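Local coordinates for protein branched-chain alpha-ketoacid decarboxylase (Lactococcus lactis, PDB 2VBF) that probably decarboxylates branched-chain and aromatic alpha-keto acids to aldehydes, using thiamine diphosphate held with a magnesium ion, at residues F370-A375 and T524-V529; A385-T390 and T409-S414; V517-V522 and M542-L547. All blocks are in the same frame, centred on the assembly; numbering follows the deposited sequence. Where two conformers were deposited one is given.

Contact 1 of 3, residues F370-A375 and T524-V529; sequences FIPSSA and TENEFV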
# COMPACT_ATOMS: atom_id res chain seq x y z
N PHE A 370 -33.83 7.40 -21.33
CA PHE A 370 -32.74 6.95 -22.19
C PHE A 370 -33.24 5.93 -23.18
O PHE A 370 -33.70 4.85 -22.79
CB PHE A 370 -31.58 6.34 -21.38
CG PHE A 370 -30.38 6.01 -22.22
CD1 PHE A 370 -30.16 4.72 -22.67
CD2 PHE A 370 -29.49 7.01 -22.59
CE1 PHE A 370 -29.05 4.42 -23.46
CE2 PHE A 370 -28.38 6.72 -23.38
CZ PHE A 370 -28.17 5.43 -23.82
N ILE A 371 -33.16 6.28 -24.46
CA ILE A 371 -33.52 5.38 -25.54
C ILE A 371 -32.22 5.01 -26.25
O ILE A 371 -31.62 5.87 -26.88
CB ILE A 371 -34.47 6.05 -26.57
CG1 ILE A 371 -35.67 6.73 -25.89
CG2 ILE A 371 -34.95 5.01 -27.59
CD1 ILE A 371 -36.68 5.76 -25.32
N PRO A 372 -31.78 3.75 -26.14
CA PRO A 372 -30.49 3.41 -26.75
C PRO A 372 -30.55 3.36 -28.28
O PRO A 372 -31.62 3.16 -28.86
CB PRO A 372 -30.19 2.02 -26.20
CG PRO A 372 -31.52 1.45 -25.85
CD PRO A 372 -32.39 2.60 -25.46
N SER A 373 -29.39 3.58 -28.90
CA SER A 373 -29.19 3.35 -30.32
C SER A 373 -28.04 2.35 -30.49
O SER A 373 -27.50 1.84 -29.50
CB SER A 373 -28.85 4.66 -31.02
OG SER A 373 -27.53 5.09 -30.71
N SER A 374 -27.66 2.09 -31.74
CA SER A 374 -26.53 1.22 -32.03
C SER A 374 -25.19 1.97 -31.96
O SER A 374 -24.15 1.39 -32.25
CB SER A 374 -26.69 0.59 -33.42
OG SER A 374 -26.56 1.56 -34.45
N ALA A 375 -25.22 3.24 -31.56
CA ALA A 375 -24.02 4.06 -31.52
C ALA A 375 -23.01 3.49 -30.52
O ALA A 375 -23.40 2.91 -29.51
CB ALA A 375 -24.36 5.50 -31.15
N THR A 524 -21.49 -0.70 -27.42
CA THR A 524 -22.55 0.17 -27.95
C THR A 524 -23.61 0.44 -26.88
O THR A 524 -23.67 -0.23 -25.85
CB THR A 524 -23.26 -0.47 -29.18
OG1 THR A 524 -24.04 -1.59 -28.74
CG2 THR A 524 -22.23 -0.93 -30.24
N GLU A 525 -24.45 1.44 -27.13
CA GLU A 525 -25.53 1.78 -26.20
C GLU A 525 -26.52 0.63 -26.05
O GLU A 525 -26.98 0.38 -24.95
CB GLU A 525 -26.28 3.03 -26.64
CG GLU A 525 -25.43 4.29 -26.80
CD GLU A 525 -26.26 5.49 -27.21
OE1 GLU A 525 -27.46 5.32 -27.52
OE2 GLU A 525 -25.72 6.62 -27.25
N ASN A 526 -26.86 -0.04 -27.15
CA ASN A 526 -27.79 -1.18 -27.09
C ASN A 526 -27.27 -2.30 -26.21
O ASN A 526 -28.01 -2.90 -25.43
CB ASN A 526 -28.04 -1.76 -28.49
CG ASN A 526 -29.02 -0.95 -29.30
OD1 ASN A 526 -29.94 -0.34 -28.77
ND2 ASN A 526 -28.83 -0.95 -30.62
N GLU A 527 -25.98 -2.60 -26.38
CA GLU A 527 -25.32 -3.62 -25.58
C GLU A 527 -25.32 -3.24 -24.11
O GLU A 527 -25.56 -4.09 -23.26
CB GLU A 527 -23.89 -3.84 -26.07
CG GLU A 527 -23.81 -4.66 -27.34
CD GLU A 527 -22.48 -4.51 -28.06
OE1 GLU A 527 -21.56 -3.89 -27.49
OE2 GLU A 527 -22.36 -5.01 -29.20
N PHE A 528 -25.09 -1.96 -23.82
CA PHE A 528 -25.08 -1.49 -22.43
C PHE A 528 -26.43 -1.69 -21.74
O PHE A 528 -26.50 -2.25 -20.65
CB PHE A 528 -24.67 -0.03 -22.32
CG PHE A 528 -24.64 0.46 -20.90
CD1 PHE A 528 -23.57 0.15 -20.08
CD2 PHE A 528 -25.72 1.16 -20.37
CE1 PHE A 528 -23.56 0.55 -18.75
CE2 PHE A 528 -25.70 1.57 -19.05
CZ PHE A 528 -24.62 1.27 -18.25
N VAL A 529 -27.50 -1.25 -22.40
CA VAL A 529 -28.85 -1.42 -21.88
C VAL A 529 -29.20 -2.90 -21.69
O VAL A 529 -29.75 -3.26 -20.65
CB VAL A 529 -29.90 -0.70 -22.77
CG1 VAL A 529 -31.31 -1.10 -22.38
CG2 VAL A 529 -29.71 0.80 -22.67

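Contact 2 of 3, residues A385-T390 and T409-S414; sequences AVESLT and TIFLKS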
# COMPACT_ATOMS: atom_id res chain seq x y z
N ALA A 385 -27.71 6.91 -19.32
CA ALA A 385 -28.19 5.54 -19.23
C ALA A 385 -28.19 5.01 -17.79
O ALA A 385 -29.17 4.41 -17.35
CB ALA A 385 -27.38 4.63 -20.13
N VAL A 386 -27.09 5.23 -17.06
CA VAL A 386 -27.00 4.78 -15.67
C VAL A 386 -28.07 5.46 -14.81
O VAL A 386 -28.72 4.80 -13.99
CB VAL A 386 -25.58 5.00 -15.07
CG1 VAL A 386 -25.59 4.68 -13.58
CG2 VAL A 386 -24.55 4.14 -15.79
N GLU A 387 -28.28 6.76 -15.03
CA GLU A 387 -29.28 7.52 -14.28
C GLU A 387 -30.67 6.94 -14.47
O GLU A 387 -31.41 6.75 -13.50
CB GLU A 387 -29.29 8.99 -14.70
CG GLU A 387 -30.29 9.84 -13.92
CD GLU A 387 -30.16 11.30 -14.21
OE1 GLU A 387 -30.29 11.68 -15.39
OE2 GLU A 387 -29.95 12.09 -13.27
N SER A 388 -31.02 6.67 -15.73
CA SER A 388 -32.31 6.08 -16.07
C SER A 388 -32.47 4.67 -15.50
O SER A 388 -33.49 4.35 -14.88
CB SER A 388 -32.47 6.05 -17.60
OG SER A 388 -33.82 5.86 -17.99
N LEU A 389 -31.46 3.84 -15.69
CA LEU A 389 -31.55 2.41 -15.38
C LEU A 389 -31.21 2.04 -13.95
O LEU A 389 -31.40 0.88 -13.56
CB LEU A 389 -30.67 1.61 -16.34
CG LEU A 389 -31.14 1.62 -17.79
CD1 LEU A 389 -30.05 1.04 -18.68
CD2 LEU A 389 -32.46 0.84 -17.93
N THR A 390 -30.68 2.97 -13.16
CA THR A 390 -30.42 2.69 -11.74
C THR A 390 -31.77 2.65 -11.03
O THR A 390 -32.69 3.39 -11.39
CB THR A 390 -29.44 3.72 -11.10
OG1 THR A 390 -28.12 3.48 -11.58
CG2 THR A 390 -29.41 3.58 -9.60
N THR A 409 -23.28 13.44 -10.85
CA THR A 409 -24.46 14.30 -11.13
C THR A 409 -25.75 13.53 -11.41
O THR A 409 -26.78 14.15 -11.70
CB THR A 409 -24.19 15.27 -12.29
OG1 THR A 409 -23.65 14.54 -13.40
CG2 THR A 409 -23.23 16.39 -11.85
N ILE A 410 -25.72 12.21 -11.30
CA ILE A 410 -26.95 11.43 -11.52
C ILE A 410 -27.88 11.54 -10.30
O ILE A 410 -27.44 11.56 -9.15
CB ILE A 410 -26.67 9.95 -11.94
CG1 ILE A 410 -26.32 9.06 -10.75
CG2 ILE A 410 -25.59 9.88 -13.02
CD1 ILE A 410 -27.51 8.29 -10.21
N PHE A 411 -29.17 11.68 -10.59
CA PHE A 411 -30.18 11.71 -9.53
C PHE A 411 -30.47 10.29 -9.12
O PHE A 411 -30.88 9.45 -9.93
CB PHE A 411 -31.48 12.40 -9.98
CG PHE A 411 -31.38 13.89 -10.02
CD1 PHE A 411 -31.75 14.65 -8.92
CD2 PHE A 411 -30.89 14.53 -11.13
CE1 PHE A 411 -31.66 16.03 -8.94
CE2 PHE A 411 -30.78 15.93 -11.16
CZ PHE A 411 -31.18 16.68 -10.06
N LEU A 412 -30.22 10.00 -7.84
CA LEU A 412 -30.45 8.69 -7.30
C LEU A 412 -31.93 8.54 -6.99
O LEU A 412 -32.62 9.52 -6.69
CB LEU A 412 -29.64 8.47 -6.03
CG LEU A 412 -28.12 8.61 -6.18
CD1 LEU A 412 -27.45 8.59 -4.82
CD2 LEU A 412 -27.57 7.53 -7.10
N LYS A 413 -32.38 7.29 -7.03
CA LYS A 413 -33.74 6.96 -6.68
C LYS A 413 -33.89 6.74 -5.19
O LYS A 413 -32.93 6.84 -4.42
CB LYS A 413 -34.19 5.74 -7.50
CG LYS A 413 -34.09 6.03 -8.99
CD LYS A 413 -34.88 5.10 -9.86
CE LYS A 413 -34.91 5.61 -11.30
NZ LYS A 413 -33.56 5.94 -11.86
N SER A 414 -35.11 6.46 -4.77
CA SER A 414 -35.41 6.33 -3.36
C SER A 414 -34.55 5.26 -2.67
O SER A 414 -34.30 4.19 -3.25
CB SER A 414 -36.88 6.00 -3.20
OG SER A 414 -37.17 4.79 -3.87
O HOH W 1 -28.38 14.47 -13.66
O HOH W 2 -30.55 6.68 -10.62

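Contact 3 of 3, residues V517-V522 and M542-L547; sequences VVSKIV and MYWIEL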
# COMPACT_ATOMS: atom_id res chain seq x y z
N VAL A 517 -19.91 -15.57 -11.48
CA VAL A 517 -19.68 -14.31 -12.17
C VAL A 517 -20.03 -14.41 -13.65
O VAL A 517 -19.58 -15.34 -14.33
CB VAL A 517 -18.21 -13.86 -12.08
CG1 VAL A 517 -18.05 -12.44 -12.64
CG2 VAL A 517 -17.72 -13.93 -10.63
N VAL A 518 -20.82 -13.45 -14.13
CA VAL A 518 -21.10 -13.28 -15.55
C VAL A 518 -20.25 -12.13 -16.09
O VAL A 518 -20.38 -10.97 -15.64
CB VAL A 518 -22.58 -12.98 -15.80
CG1 VAL A 518 -22.83 -12.82 -17.29
CG2 VAL A 518 -23.45 -14.09 -15.21
N SER A 519 -19.40 -12.43 -17.06
CA SER A 519 -18.51 -11.43 -17.65
C SER A 519 -18.92 -11.05 -19.07
O SER A 519 -19.36 -11.90 -19.85
CB SER A 519 -17.07 -11.94 -17.63
OG SER A 519 -16.67 -12.23 -16.29
N LYS A 520 -18.77 -9.76 -19.39
CA LYS A 520 -19.25 -9.17 -20.63
C LYS A 520 -18.27 -8.13 -21.16
O LYS A 520 -17.58 -7.49 -20.38
CB LYS A 520 -20.58 -8.44 -20.41
CG LYS A 520 -21.69 -9.25 -19.80
CD LYS A 520 -22.27 -10.23 -20.79
CE LYS A 520 -23.55 -10.85 -20.25
NZ LYS A 520 -24.14 -11.79 -21.23
N ILE A 521 -18.26 -7.94 -22.48
CA ILE A 521 -17.64 -6.77 -23.10
C ILE A 521 -18.73 -5.96 -23.83
O ILE A 521 -19.47 -6.51 -24.63
CB ILE A 521 -16.52 -7.12 -24.09
CG1 ILE A 521 -15.40 -7.90 -23.40
CG2 ILE A 521 -15.95 -5.86 -24.73
CD1 ILE A 521 -14.18 -8.18 -24.30
N VAL A 522 -18.80 -4.66 -23.54
CA VAL A 522 -19.85 -3.78 -24.07
C VAL A 522 -19.23 -2.62 -24.85
O VAL A 522 -18.35 -1.93 -24.33
CB VAL A 522 -20.75 -3.23 -22.93
CG1 VAL A 522 -21.67 -2.11 -23.43
CG2 VAL A 522 -21.55 -4.36 -22.29
N MET A 542 -22.72 -12.12 -9.57
CA MET A 542 -21.92 -10.92 -9.77
C MET A 542 -21.79 -10.69 -11.27
O MET A 542 -21.69 -11.65 -12.05
CB MET A 542 -20.53 -11.12 -9.14
CG MET A 542 -19.59 -9.94 -9.24
SD MET A 542 -18.13 -10.20 -8.22
CE MET A 542 -16.94 -9.23 -9.13
N TYR A 543 -21.79 -9.43 -11.68
CA TYR A 543 -21.57 -9.06 -13.07
C TYR A 543 -20.28 -8.26 -13.20
O TYR A 543 -20.00 -7.39 -12.38
CB TYR A 543 -22.79 -8.32 -13.63
CG TYR A 543 -23.86 -9.30 -14.02
CD1 TYR A 543 -24.56 -10.00 -13.03
CD2 TYR A 543 -24.14 -9.58 -15.35
CE1 TYR A 543 -25.52 -10.94 -13.37
CE2 TYR A 543 -25.11 -10.52 -15.70
CZ TYR A 543 -25.80 -11.19 -14.70
OH TYR A 543 -26.74 -12.12 -15.04
N TRP A 544 -19.50 -8.62 -14.22
CA TRP A 544 -18.19 -8.02 -14.48
C TRP A 544 -18.17 -7.56 -15.94
O TRP A 544 -17.99 -8.36 -16.86
CB TRP A 544 -17.11 -9.06 -14.21
CG TRP A 544 -15.72 -8.53 -14.18
CD1 TRP A 544 -14.79 -8.57 -15.19
CD2 TRP A 544 -15.07 -7.89 -13.07
NE1 TRP A 544 -13.61 -8.00 -14.77
CE2 TRP A 544 -13.76 -7.57 -13.48
CE3 TRP A 544 -15.48 -7.55 -11.78
CZ2 TRP A 544 -12.84 -6.93 -12.64
CZ3 TRP A 544 -14.57 -6.91 -10.94
CH2 TRP A 544 -13.27 -6.61 -11.38
N ILE A 545 -18.38 -6.26 -16.13
CA ILE A 545 -18.71 -5.71 -17.43
C ILE A 545 -17.65 -4.74 -17.89
O ILE A 545 -17.51 -3.65 -17.33
CB ILE A 545 -20.08 -5.00 -17.37
CG1 ILE A 545 -21.18 -5.98 -16.94
CG2 ILE A 545 -20.41 -4.34 -18.71
CD1 ILE A 545 -22.40 -5.28 -16.34
N GLU A 546 -16.91 -5.14 -18.93
CA GLU A 546 -15.89 -4.28 -19.50
C GLU A 546 -16.56 -3.33 -20.51
O GLU A 546 -17.08 -3.78 -21.53
CB GLU A 546 -14.79 -5.11 -20.17
CG GLU A 546 -13.71 -4.26 -20.85
CD GLU A 546 -12.61 -5.08 -21.49
OE1 GLU A 546 -12.58 -6.32 -21.28
OE2 GLU A 546 -11.77 -4.47 -22.18
N LEU A 547 -16.55 -2.04 -20.19
CA LEU A 547 -17.06 -1.00 -21.09
C LEU A 547 -15.90 -0.44 -21.90
O LEU A 547 -14.88 -0.05 -21.32
CB LEU A 547 -17.71 0.14 -20.31
CG LEU A 547 -18.83 -0.24 -19.34
CD1 LEU A 547 -19.34 1.01 -18.63
CD2 LEU A 547 -19.98 -0.97 -20.06

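Contact 1 of 3, residues F370-A375 and T524-V529
E525 turns its carboxylate into the loop 370-375, where OE1 takes two bonds from one serine. The backbone N of S373 lies 2.9 Å from OE1 of E525 and approaches on the anti side, somewhat out of the carboxylate plane. OG of S373 gives a longer bond, 3.2 Å to the same OE1, from well above that plane and on the same face as the amide. OG also accepts from the backbone N of A375, an ST turn that holds OG between the N and carbonyl carbon of S373 (chi1 73°), where it can donate to E525. The other oxygen, OE2, forms a salt bridge with R381 of helix 379-389, so the buried carboxylate is likely to remain ionised. The ring of F370 packs beside it, with CZ 3.8 Å from OE1 of E525 and the ring and carboxylate planes 52° apart. At the ring edge lies CG2 of V529, which also touches CG of P372 at 3.7 Å. The loop thus covers the N-terminal end of helix 525-537, closed by a capping box: OG1 of the N-cap T524 accepts from N of E527, and OE1 of E527 from N of T524. O of A375 accepts from N of E525 at 3.0 Å. Toward solvent the contact slackens. The side-chain amide of exposed N526 lies against the S373 carbonyl without a hydrogen bond from ND2, OD1 is 3.5 Å from CB of P372, and the backbone N of N526 bonds only weakly to O of S373. S374 adds only van der Waals contacts, its O against CG2 of T524.

Contact 2 of 3, residues A385-T390 and T409-S414
K413 and E387 cross-link the C-terminal end of helix 379-389 to the loop leading into strand 417-419, in the C-terminal alpha/beta domain, whose parallel sheet contains strands 394-398 and 417-419. The carboxylate of E387 receives the backbone N of F411 on the anti lone pair of OE2, in a nearly straight bond of 2.8 Å (N-H...O angle 174°). CG of E387 is anti to the residue's own N (chi1 -178°), and the extended chain carries OE2 out to the loop. A water bridges this OE2 to O of T409. Farther along, K413 folds at its last torsion (chi4 51°) to bring NZ 2.7 Å from O of T390, just beyond the helix, with a weak bond to O of S388 in the last turn. A methionine in place of K413 has no ammonium group, and O of T390 would probably be left without this donor. The apolar part is small: CB of E387 meets CB of I410 at 3.9 Å, and I410 and T390 both reach I396 of strand 394-398. OE2 of E387 also lies at the edge of the F411 ring, in its plane, 3.4 Å from CD2.

Contact 3 of 3, residues V517-V522 and M542-L547
Strands 517-522 and 542-548 are the two strands of a beta-alpha-beta unit, paired in parallel and connected by helix 525-537. V518 and Y543 carry the closest side-chain contact: CB of V518 sits over one face of the tyrosine ring, 3.5 Å from CE2 of Y543, in a CH-pi contact offset toward the rim. With CG of Y543 anti to its carbonyl carbon (chi1 -80°), the ring turns a face to V518, and its OH bonds to D538. Backbone donors alternate between the strands, the first bond running from N of V518 to O of M542 (2.9 Å) and the last from N of V522 to O of E546 (2.8 Å). Strand 517-522 is outermost in the six-stranded parallel sheet within this chain, and helix 525-537 covers the face bearing V518, K520 and V522. There CB of V522 touches CD2 of L547 at 3.7 Å, while NZ of K520 leads away to a salt bridge with E534. On the face bearing V517, S519 and I521, CG1 of V517 packs 3.8 Å from CB of W544, whose NE1 bonds to O of Y503. OE1 of buried E546, beside CG1 of I521, accepts from N of S504, and its OE2 from N478.

Overall arrangement
F528 of helix 525-537, which begins in contact 1, ties the three contacts together: its CE2 packs 3.6 Å from CB of A385 in contact 2, while its CD1 lies 3.8 Å from CD2 of L547 in contact 3. Contacts 2 and 3 do not touch, their nearest atoms being about 7 Å apart. Contact 3 lies close to the cofactor site: the side chain of L547 is about 10 Å from thiamine diphosphate and the magnesium ion, and that of E546 about 7 Å from that of the metal ligand D452. In contact 2 the side chain of T409 is about 11 Å from that of T402, which binds thiamine diphosphate. Contact 1 lies at the surface, away from these sites.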